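Local coordinates for protein 33 kDa chaperonin (Thermotoga maritima, PDB 1VQ0) that probably acts as a redox-regulated chaperone that keeps thermally unfolding and oxidatively damaged proteins from aggregating irreversibly, at residues T63-L74 with V86-R96; K178-Q186 with I204-Q215. All coordinates share one frame; numbering follows the deposited sequence.

In the fold
From the N terminus the chain forms strands 13-19 and 24-30 and then helices 32-42 and 46-62. Contact 1 comes next. It closes the short loop between strands 71-78 and 84-90 and brings the 3-10 turn 63-65, just after helix 46-62, onto that hairpin. Contact 2 opens only after contact 1 has closed, so the two follow in series and neither nests nor crosses. It closes a longer, mostly helical loop and lays residues 204-215 against strand 176-187. Both contacts belong to the same large mixed sheet, with centres about 21 Å apart. They meet where Trp65 of contact 1 packs on Gln186 of contact 2.

Contact 1 of 2, residues T63-L74 with V86-R96. With EDO (1,2-ethanediol), chain F.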
loop_
_atom_site.group_PDB
_atom_site.type_symbol
_atom_site.label_atom_id
_atom_site.label_comp_id
_atom_site.label_asym_id
_atom_site.label_seq_id
_atom_site.Cartn_x
_atom_site.Cartn_y
_atom_site.Cartn_z
ATOM N N THR A 63 15.177 -7.347 10.413
ATOM C CA THR A 63 15.095 -8.853 10.478
ATOM C C THR A 63 14.721 -9.479 11.815
ATOM O O THR A 63 14.002 -10.476 11.806
ATOM C CB THR A 63 16.346 -9.582 9.984
ATOM O OG1 THR A 63 17.521 -9.020 10.570
ATOM C CG2 THR A 63 16.518 -9.399 8.438
ATOM N N PRO A 64 15.227 -8.974 12.947
ATOM C CA PRO A 64 14.931 -9.634 14.267
ATOM C C PRO A 64 13.471 -9.603 14.619
ATOM O O PRO A 64 13.053 -10.305 15.504
ATOM C CB PRO A 64 15.672 -8.760 15.272
ATOM C CG PRO A 64 16.668 -8.034 14.446
ATOM C CD PRO A 64 16.102 -7.809 13.116
ATOM N N TRP A 65 12.709 -8.783 13.892
ATOM C CA TRP A 65 11.331 -8.455 14.260
ATOM C C TRP A 65 10.339 -8.958 13.260
ATOM O O TRP A 65 9.154 -8.770 13.426
ATOM C CB TRP A 65 11.185 -6.949 14.491
ATOM C CG TRP A 65 12.213 -6.432 15.442
ATOM C CD1 TRP A 65 12.588 -7.004 16.661
ATOM C CD2 TRP A 65 13.043 -5.289 15.277
ATOM N NE1 TRP A 65 13.603 -6.272 17.225
ATOM C CE2 TRP A 65 13.895 -5.212 16.404
ATOM C CE3 TRP A 65 13.158 -4.313 14.294
ATOM C CZ2 TRP A 65 14.846 -4.204 16.555
ATOM C CZ3 TRP A 65 14.103 -3.275 14.457
ATOM C CH2 TRP A 65 14.918 -3.234 15.581
ATOM N N LEU A 66 10.807 -9.673 12.246
ATOM C CA LEU A 66 9.875 -10.291 11.272
ATOM C C LEU A 66 9.101 -11.499 11.843
ATOM O O LEU A 66 9.548 -12.131 12.800
ATOM C CB LEU A 66 10.632 -10.660 9.993
ATOM C CG LEU A 66 11.464 -9.534 9.433
ATOM C CD1 LEU A 66 12.223 -9.974 8.149
ATOM C CD2 LEU A 66 10.566 -8.314 9.161
ATOM N N ALA A 67 7.911 -11.785 11.284
ATOM C CA ALA A 67 7.214 -13.005 11.626
ATOM C C ALA A 67 7.972 -14.233 11.087
ATOM O O ALA A 67 8.943 -14.103 10.391
ATOM C CB ALA A 67 5.802 -12.956 11.097
ATOM N N GLU A 68 7.543 -15.440 11.441
ATOM C CA GLU A 68 8.226 -16.676 10.998
ATOM C C GLU A 68 8.007 -16.852 9.490
ATOM O O GLU A 68 6.896 -16.785 9.021
ATOM C CB GLU A 68 7.619 -17.876 11.743
ATOM C CG GLU A 68 8.321 -19.227 11.457
ATOM C CD GLU A 68 7.519 -20.481 11.892
ATOM O OE1 GLU A 68 6.303 -20.378 12.279
ATOM O OE2 GLU A 68 8.118 -21.586 11.839
ATOM N N LYS A 69 9.056 -17.074 8.729
ATOM C CA LYS A 69 8.939 -17.216 7.265
ATOM C C LYS A 69 8.496 -15.937 6.552
ATOM O O LYS A 69 8.059 -15.983 5.403
ATOM C CB LYS A 69 8.026 -18.388 6.881
ATOM C CG LYS A 69 8.603 -19.780 7.304
ATOM C CD LYS A 69 7.565 -20.872 7.194
ATOM C CE LYS A 69 8.153 -22.196 7.735
ATOM N NZ LYS A 69 7.234 -23.362 7.623
ATOM N N GLU A 70 8.644 -14.780 7.180
ATOM C CA GLU A 70 8.351 -13.542 6.455
ATOM C C GLU A 70 9.431 -13.152 5.463
ATOM O O GLU A 70 10.624 -13.264 5.753
ATOM C CB GLU A 70 8.107 -12.408 7.446
ATOM C CG GLU A 70 7.813 -11.067 6.746
ATOM C CD GLU A 70 7.368 -9.997 7.731
ATOM O OE1 GLU A 70 7.190 -10.326 8.888
ATOM O OE2 GLU A 70 7.260 -8.827 7.347
ATOM N N ARG A 71 9.027 -12.693 4.284
ATOM C CA ARG A 71 9.872 -11.804 3.482
ATOM C C ARG A 71 9.348 -10.366 3.567
ATOM O O ARG A 71 8.186 -10.110 3.291
ATOM C CB ARG A 71 9.894 -12.204 2.002
ATOM C CG ARG A 71 10.438 -13.547 1.740
ATOM C CD ARG A 71 10.226 -14.001 0.342
ATOM N NE ARG A 71 10.904 -15.282 0.152
ATOM C CZ ARG A 71 11.059 -15.876 -1.014
ATOM N NH1 ARG A 71 10.538 -15.314 -2.101
ATOM N NH2 ARG A 71 11.709 -17.036 -1.091
ATOM N N TRP A 72 10.256 -9.445 3.899
ATOM C CA TRP A 72 10.008 -8.033 4.084
ATOM C C TRP A 72 10.747 -7.315 2.996
ATOM O O TRP A 72 11.940 -7.471 2.904
ATOM C CB TRP A 72 10.542 -7.664 5.423
ATOM C CG TRP A 72 10.227 -6.346 5.933
ATOM C CD1 TRP A 72 9.230 -6.042 6.823
ATOM C CD2 TRP A 72 10.894 -5.114 5.622
ATOM N NE1 TRP A 72 9.246 -4.689 7.093
ATOM C CE2 TRP A 72 10.258 -4.101 6.358
ATOM C CE3 TRP A 72 12.016 -4.770 4.838
ATOM C CZ2 TRP A 72 10.707 -2.774 6.339
ATOM C CZ3 TRP A 72 12.417 -3.476 4.789
ATOM C CH2 TRP A 72 11.793 -2.492 5.565
ATOM N N THR A 73 10.044 -6.539 2.151
ATOM C CA THR A 73 10.664 -5.868 1.002
ATOM C C THR A 73 10.472 -4.345 1.060
ATOM O O THR A 73 9.329 -3.828 1.114
ATOM C CB THR A 73 10.070 -6.365 -0.304
ATOM O OG1 THR A 73 10.149 -7.793 -0.395
ATOM C CG2 THR A 73 10.820 -5.823 -1.532
ATOM N N LEU A 74 11.593 -3.626 0.975
ATOM C CA LEU A 74 11.603 -2.159 0.776
ATOM C C LEU A 74 11.740 -1.864 -0.698
ATOM O O LEU A 74 12.694 -2.241 -1.310
ATOM C CB LEU A 74 12.785 -1.566 1.473
ATOM C CG LEU A 74 13.205 -0.134 1.352
ATOM C CD1 LEU A 74 11.980 0.612 1.947
ATOM C CD2 LEU A 74 14.427 0.032 2.216
ATOM N N VAL A 86 15.279 -1.664 -4.480
ATOM C CA VAL A 86 14.515 -2.752 -3.873
ATOM C C VAL A 86 15.431 -3.594 -2.952
ATOM O O VAL A 86 16.498 -4.071 -3.360
ATOM C CB VAL A 86 13.893 -3.681 -4.967
ATOM C CG1 VAL A 86 13.086 -4.780 -4.352
ATOM C CG2 VAL A 86 12.997 -2.921 -5.866
ATOM N N ALA A 87 15.057 -3.713 -1.694
ATOM C CA ALA A 87 15.810 -4.544 -0.787
ATOM C C ALA A 87 14.898 -5.416 -0.004
ATOM O O ALA A 87 13.970 -4.909 0.621
ATOM C CB ALA A 87 16.688 -3.717 0.113
ATOM N N GLN A 88 15.153 -6.733 -0.067
ATOM C CA GLN A 88 14.376 -7.718 0.679
ATOM C C GLN A 88 15.213 -8.385 1.772
ATOM O O GLN A 88 16.344 -8.724 1.537
ATOM C CB GLN A 88 13.886 -8.748 -0.265
ATOM C CG GLN A 88 12.953 -9.766 0.344
ATOM C CD GLN A 88 12.359 -10.627 -0.711
ATOM O OE1 GLN A 88 12.899 -11.683 -1.033
ATOM N NE2 GLN A 88 11.229 -10.212 -1.245
ATOM N N SER A 89 14.637 -8.523 2.955
ATOM C CA SER A 89 15.147 -9.324 4.059
ATOM C C SER A 89 14.147 -10.414 4.509
ATOM O O SER A 89 12.964 -10.372 4.180
ATOM C CB SER A 89 15.462 -8.440 5.246
ATOM O OG SER A 89 14.284 -7.866 5.767
ATOM N N THR A 90 14.659 -11.404 5.238
ATOM C CA THR A 90 13.879 -12.539 5.665
ATOM C C THR A 90 14.023 -12.835 7.150
ATOM O O THR A 90 14.951 -12.368 7.823
ATOM C CB THR A 90 14.298 -13.812 4.915
ATOM O OG1 THR A 90 15.602 -14.186 5.339
ATOM C CG2 THR A 90 14.464 -13.531 3.450
ATOM N N SER A 91 13.123 -13.680 7.633
ATOM C CA SER A 91 13.194 -14.123 9.007
ATOM C C SER A 91 14.469 -14.975 9.287
ATOM O O SER A 91 14.901 -15.051 10.431
ATOM C CB SER A 91 11.932 -14.868 9.397
ATOM O OG SER A 91 11.655 -15.884 8.474
ATOM N N GLU A 92 15.089 -15.533 8.234
ATOM C CA GLU A 92 16.339 -16.306 8.346
ATOM C C GLU A 92 17.589 -15.419 8.253
ATOM O O GLU A 92 18.691 -15.905 7.990
ATOM C CB GLU A 92 16.444 -17.412 7.269
ATOM C CG GLU A 92 15.170 -18.162 6.925
ATOM C CD GLU A 92 14.384 -17.449 5.820
ATOM O OE1 GLU A 92 14.956 -17.255 4.705
ATOM O OE2 GLU A 92 13.203 -17.070 6.072
ATOM N N PHE A 93 17.397 -14.113 8.435
ATOM C CA PHE A 93 18.476 -13.146 8.531
ATOM C C PHE A 93 19.281 -13.042 7.224
ATOM O O PHE A 93 20.491 -12.730 7.231
ATOM C CB PHE A 93 19.376 -13.480 9.731
ATOM C CG PHE A 93 18.688 -13.340 11.059
ATOM C CD1 PHE A 93 18.495 -12.091 11.615
ATOM C CD2 PHE A 93 18.210 -14.453 11.738
ATOM C CE1 PHE A 93 17.860 -11.951 12.829
ATOM C CE2 PHE A 93 17.568 -14.337 12.985
ATOM C CZ PHE A 93 17.398 -13.070 13.527
ATOM N N THR A 94 18.626 -13.298 6.083
ATOM C CA THR A 94 19.271 -13.065 4.806
ATOM C C THR A 94 18.703 -11.838 4.089
ATOM O O THR A 94 17.636 -11.344 4.419
ATOM C CB THR A 94 19.217 -14.310 3.867
ATOM O OG1 THR A 94 17.888 -14.493 3.356
ATOM C CG2 THR A 94 19.586 -15.596 4.608
ATOM N N VAL A 95 19.447 -11.352 3.109
ATOM C CA VAL A 95 19.011 -10.235 2.300
ATOM C C VAL A 95 19.320 -10.452 0.806
ATOM O O VAL A 95 20.163 -11.236 0.435
ATOM C CB VAL A 95 19.606 -8.866 2.713
ATOM C CG1 VAL A 95 19.211 -8.520 4.102
ATOM C CG2 VAL A 95 21.130 -8.841 2.597
ATOM N N ARG A 96 18.610 -9.712 -0.016
ATOM C CA ARG A 96 18.952 -9.582 -1.404
ATOM C C ARG A 96 18.307 -8.295 -1.900
ATOM O O ARG A 96 17.451 -7.740 -1.242
ATOM C CB ARG A 96 18.487 -10.795 -2.208
ATOM C CG ARG A 96 16.965 -11.083 -2.108
ATOM C CD ARG A 96 16.528 -12.227 -3.014
ATOM N NE ARG A 96 15.100 -12.407 -2.984
ATOM C CZ ARG A 96 14.411 -13.289 -3.675
ATOM N NH1 ARG A 96 15.016 -14.087 -4.559
ATOM N NH2 ARG A 96 13.080 -13.333 -3.522
HETATM C C1 EDO F . 8.421 -4.947 10.162
HETATM O O1 EDO F . 7.682 -3.938 9.505
HETATM C C2 EDO F . 7.988 -5.330 11.577
HETATM O O2 EDO F . 7.902 -4.231 12.510
HETATM O O HOH W 1 13.817 -13.092 12.373
HETATM O O HOH W 2 9.847 -12.485 -3.107
#
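The beta hairpin of strands 71-78 and 84-90 pairs Trp72 with Ser89 and Leu74 with Ala87 as antiparallel hydrogen-bonded pairs. Trp72 N reaches Ser89 O at 2.9 Å, and Leu74 N reaches Ala87 O at 2.7 Å. Thr73 and Gln88 form the non-hydrogen-bonded pair between them. There the side chains bond instead: Gln88 NE2 gives an almost straight bond to Thr73 OG1, 2.8 Å, in its own amide plane. The Gln88 chain is extended, with CG anti to the backbone N (chi1 -174°). This carries OE1 to Arg96, whose NE and NH2 grip it side-on, each at 3.0 Å, from one face of the amide. An alanine in place of Gln88 is likely to leave Thr73 OG1 without this donor and Arg96 NE and NH2 without their shared acceptor. Backbone bonds between Gln88 and Arg96 add strand 94-99 antiparallel to strand 84-90. Arg71 NH1 lies 3.5 Å from Arg96 NH2, and both arginines form salt bridges with Asp244, next to the zinc ligands Cys243 and Cys245. On the other sheet face, Ser89 CB packs tightly on Thr63 CG2 (3.5 Å), while Ser89 OG bonds to Ala59 O of helix 46-62. Near the type I turn 90-93, Lys69 N makes a weak bond to Ser91 OG, and Thr63 OG1, hydrogen-bonded to Ala60 O, lies 3.4 Å from Phe93 CD1.

Contact 2 of 2, residues K178-Q186 with I204-Q215; sequences KIAGGFAVQ and IKNLPSISKLFQ
Phe183 holds CG between its backbone N and carbonyl carbon (chi1 59°), and this swings the ring from strand 176-187 toward residues 204-215. Ile210 sets CG1 anti to its carbonyl carbon (chi1 -71°) and then bends at chi2 (-56°), bringing CD1 to the ring. Ile210 CD1 lies 3.7 Å from Phe183 CE2, approaching obliquely. Leu207 CD1 also comes in obliquely, 3.6 Å from Phe183 CZ. Ile204 CG2 and Leu213 CD2 meet the ring edge near its plane. The ring is therefore held from several directions by aliphatic groups. Further along the strand, Val185 CG2 touches Ile204 CD1 at 4.1 Å, the two side chains sliding past each other in opposite directions.

The other half of the contact is built on Gly181 and Gly182. Phe214 turns its ring to the bare backbone, with CE2 3.5 Å from Gly182 N. A side chain on Gly181 would run into that ring. Ile210 CG2 sits over the centre of one face of the Phe214 ring and also meets Gly181 O at 3.4 Å. One isoleucine thus serves both aromatic rings: CD1 for Phe183, CG2 for Phe214.

At the end of the contact Ile179 CD1 reaches Ser211 O and the CG of Gln215. Gln215, extended beyond CG, gives NE2 to Ser211 O at 2.7 Å in a nearly straight bond. Strand 24-30 and helix 219-227 add Ile28 and Ile226 around Phe183. This is helix-on-sheet packing, with the segment around helix 210-213 laid on one face of the large sheet. The touching side chains are mainly hydrocarbon, so close fit and burial of apolar surface, rather than polar bonding, hold the two segments together.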
loop_
_atom_site.group_PDB
_atom_site.type_symbol
_atom_site.label_atom_id
_atom_site.label_comp_id
_atom_site.label_asym_id
_atom_site.label_seq_id
_atom_site.Cartn_x
_atom_site.Cartn_y
_atom_site.Cartn_z
ATOM N N LYS A 178 34.050 -0.456 2.536
ATOM C CA LYS A 178 34.797 -0.353 3.786
ATOM C C LYS A 178 33.926 -0.364 5.051
ATOM O O LYS A 178 34.296 -0.923 6.084
ATOM C CB LYS A 178 35.671 0.887 3.737
ATOM C CG LYS A 178 36.672 0.885 2.554
ATOM C CD LYS A 178 37.543 -0.407 2.528
ATOM C CE LYS A 178 38.504 -0.431 1.346
ATOM N NZ LYS A 178 39.607 0.590 1.512
ATOM N N ILE A 179 32.775 0.246 4.970
ATOM C CA ILE A 179 31.797 0.231 6.057
ATOM C C ILE A 179 30.435 0.194 5.383
ATOM O O ILE A 179 30.220 0.909 4.446
ATOM C CB ILE A 179 31.925 1.541 6.868
ATOM C CG1 ILE A 179 33.274 1.572 7.590
ATOM C CG2 ILE A 179 30.704 1.740 7.759
ATOM C CD1 ILE A 179 33.447 2.727 8.538
ATOM N N ALA A 180 29.551 -0.650 5.890
ATOM C CA ALA A 180 28.171 -0.736 5.511
ATOM C C ALA A 180 27.414 -1.201 6.778
ATOM O O ALA A 180 27.323 -2.402 7.081
ATOM C CB ALA A 180 28.006 -1.722 4.405
ATOM N N GLY A 181 26.935 -0.231 7.548
ATOM C CA GLY A 181 26.313 -0.516 8.817
ATOM C C GLY A 181 25.295 0.504 9.237
ATOM O O GLY A 181 25.066 1.508 8.570
ATOM N N GLY A 182 24.622 0.203 10.339
ATOM C CA GLY A 182 23.720 1.185 10.898
ATOM C C GLY A 182 22.968 0.691 12.094
ATOM O O GLY A 182 23.192 -0.421 12.585
ATOM N N PHE A 183 22.078 1.529 12.589
ATOM C CA PHE A 183 21.221 1.070 13.689
ATOM C C PHE A 183 19.816 1.568 13.525
ATOM O O PHE A 183 19.565 2.509 12.746
ATOM C CB PHE A 183 21.783 1.505 15.045
ATOM C CG PHE A 183 21.939 2.987 15.195
ATOM C CD1 PHE A 183 20.846 3.794 15.492
ATOM C CD2 PHE A 183 23.213 3.570 15.086
ATOM C CE1 PHE A 183 21.020 5.179 15.636
ATOM C CE2 PHE A 183 23.392 4.914 15.184
ATOM C CZ PHE A 183 22.294 5.740 15.489
ATOM N N ALA A 184 18.923 0.929 14.274
ATOM C CA ALA A 184 17.502 1.274 14.391
ATOM C C ALA A 184 17.104 1.261 15.859
ATOM O O ALA A 184 17.404 0.309 16.591
ATOM C CB ALA A 184 16.599 0.305 13.561
ATOM N N VAL A 185 16.450 2.341 16.299
ATOM C CA VAL A 185 15.826 2.403 17.638
ATOM C C VAL A 185 14.336 2.751 17.439
ATOM O O VAL A 185 14.023 3.705 16.718
ATOM C CB VAL A 185 16.551 3.414 18.594
ATOM C CG1 VAL A 185 15.979 3.391 20.004
ATOM C CG2 VAL A 185 18.040 3.092 18.707
ATOM N N GLN A 186 13.457 1.947 18.066
ATOM C CA GLN A 186 12.004 1.979 17.872
ATOM C C GLN A 186 11.241 1.861 19.158
ATOM O O GLN A 186 11.541 1.023 20.031
ATOM C CB GLN A 186 11.579 0.856 16.921
ATOM C CG GLN A 186 12.281 0.944 15.552
ATOM C CD GLN A 186 11.708 0.046 14.417
ATOM O OE1 GLN A 186 11.856 -1.167 14.441
ATOM N NE2 GLN A 186 11.117 0.684 13.384
ATOM N N ILE A 204 20.959 10.160 20.122
ATOM C CA ILE A 204 21.110 9.787 18.715
ATOM C C ILE A 204 21.495 11.014 17.852
ATOM O O ILE A 204 22.418 10.954 17.023
ATOM C CB ILE A 204 19.824 9.137 18.168
ATOM C CG1 ILE A 204 19.582 7.791 18.828
ATOM C CG2 ILE A 204 19.893 8.974 16.598
ATOM C CD1 ILE A 204 18.166 7.192 18.537
ATOM N N LYS A 205 20.779 12.114 18.035
ATOM C CA LYS A 205 21.058 13.341 17.281
ATOM C C LYS A 205 22.517 13.782 17.472
ATOM O O LYS A 205 23.124 14.354 16.563
ATOM C CB LYS A 205 20.104 14.477 17.697
ATOM C CG LYS A 205 20.096 15.694 16.744
ATOM C CD LYS A 205 19.700 16.987 17.492
ATOM C CE LYS A 205 19.543 18.209 16.553
ATOM N NZ LYS A 205 19.425 19.514 17.355
ATOM N N ASN A 206 23.070 13.513 18.647
ATOM C CA ASN A 206 24.434 13.891 18.926
ATOM C C ASN A 206 25.484 13.009 18.277
ATOM O O ASN A 206 26.658 13.357 18.294
ATOM C CB ASN A 206 24.672 13.869 20.432
ATOM C CG ASN A 206 24.325 15.193 21.111
ATOM O OD1 ASN A 206 23.876 16.140 20.471
ATOM N ND2 ASN A 206 24.537 15.251 22.439
ATOM N N LEU A 207 25.091 11.846 17.761
ATOM C CA LEU A 207 26.079 10.893 17.235
ATOM C C LEU A 207 26.675 11.410 15.930
ATOM O O LEU A 207 26.013 12.139 15.184
ATOM C CB LEU A 207 25.467 9.496 17.021
ATOM C CG LEU A 207 25.202 8.623 18.258
ATOM C CD1 LEU A 207 24.509 7.305 17.884
ATOM C CD2 LEU A 207 26.528 8.322 19.004
ATOM N N PRO A 208 27.922 11.028 15.645
ATOM C CA PRO A 208 28.455 11.191 14.294
ATOM C C PRO A 208 27.745 10.292 13.306
ATOM O O PRO A 208 27.107 9.291 13.682
ATOM C CB PRO A 208 29.919 10.769 14.413
ATOM C CG PRO A 208 30.223 10.612 15.900
ATOM C CD PRO A 208 28.901 10.427 16.578
ATOM N N SER A 209 27.866 10.614 12.034
ATOM C CA SER A 209 27.323 9.730 10.998
ATOM C C SER A 209 28.011 8.338 11.098
ATOM O O SER A 209 29.078 8.194 11.702
ATOM C CB SER A 209 27.510 10.336 9.599
ATOM O OG SER A 209 28.862 10.169 9.214
ATOM N N ILE A 210 27.385 7.339 10.497
ATOM C CA ILE A 210 27.825 5.941 10.671
ATOM C C ILE A 210 29.296 5.727 10.193
ATOM O O ILE A 210 30.111 5.105 10.908
ATOM C CB ILE A 210 26.821 4.960 9.947
ATOM C CG1 ILE A 210 25.436 4.849 10.672
ATOM C CG2 ILE A 210 27.467 3.610 9.647
ATOM C CD1 ILE A 210 25.379 4.423 12.158
ATOM N N SER A 211 29.600 6.281 9.008
ATOM C CA SER A 211 30.942 6.225 8.358
ATOM C C SER A 211 32.047 6.634 9.282
ATOM O O SER A 211 33.100 6.008 9.312
ATOM C CB SER A 211 30.999 7.138 7.115
ATOM O OG SER A 211 29.895 6.866 6.245
ATOM N N LYS A 212 31.781 7.679 10.042
ATOM C CA LYS A 212 32.686 8.113 11.084
ATOM C C LYS A 212 32.553 7.263 12.399
ATOM O O LYS A 212 33.555 6.728 12.884
ATOM C CB LYS A 212 32.497 9.610 11.328
ATOM C CG LYS A 212 33.499 10.163 12.275
ATOM C CD LYS A 212 33.230 11.636 12.576
ATOM C CE LYS A 212 34.119 12.152 13.723
ATOM N NZ LYS A 212 33.306 13.035 14.622
ATOM N N LEU A 213 31.330 7.128 12.935
ATOM C CA LEU A 213 31.083 6.456 14.229
ATOM C C LEU A 213 31.592 4.985 14.252
ATOM O O LEU A 213 32.175 4.506 15.228
ATOM C CB LEU A 213 29.567 6.519 14.549
ATOM C CG LEU A 213 29.019 5.833 15.814
ATOM C CD1 LEU A 213 29.696 6.415 17.053
ATOM C CD2 LEU A 213 27.524 5.934 15.933
ATOM N N PHE A 214 31.349 4.267 13.166
ATOM C CA PHE A 214 31.702 2.847 13.113
ATOM C C PHE A 214 33.215 2.609 12.981
ATOM O O PHE A 214 33.685 1.503 13.287
ATOM C CB PHE A 214 30.911 2.136 12.003
ATOM C CG PHE A 214 29.539 1.724 12.406
ATOM C CD1 PHE A 214 28.831 2.422 13.392
ATOM C CD2 PHE A 214 28.929 0.612 11.805
ATOM C CE1 PHE A 214 27.527 2.019 13.785
ATOM C CE2 PHE A 214 27.608 0.220 12.176
ATOM C CZ PHE A 214 26.912 0.920 13.164
ATOM N N GLN A 215 33.975 3.632 12.554
ATOM C CA GLN A 215 35.460 3.612 12.663
ATOM C C GLN A 215 35.994 3.863 14.093
ATOM O O GLN A 215 37.166 3.649 14.370
ATOM C CB GLN A 215 36.083 4.617 11.681
ATOM C CG GLN A 215 35.926 4.154 10.243
ATOM C CD GLN A 215 36.512 5.114 9.217
ATOM O OE1 GLN A 215 37.682 4.997 8.892
ATOM N NE2 GLN A 215 35.696 6.056 8.697
#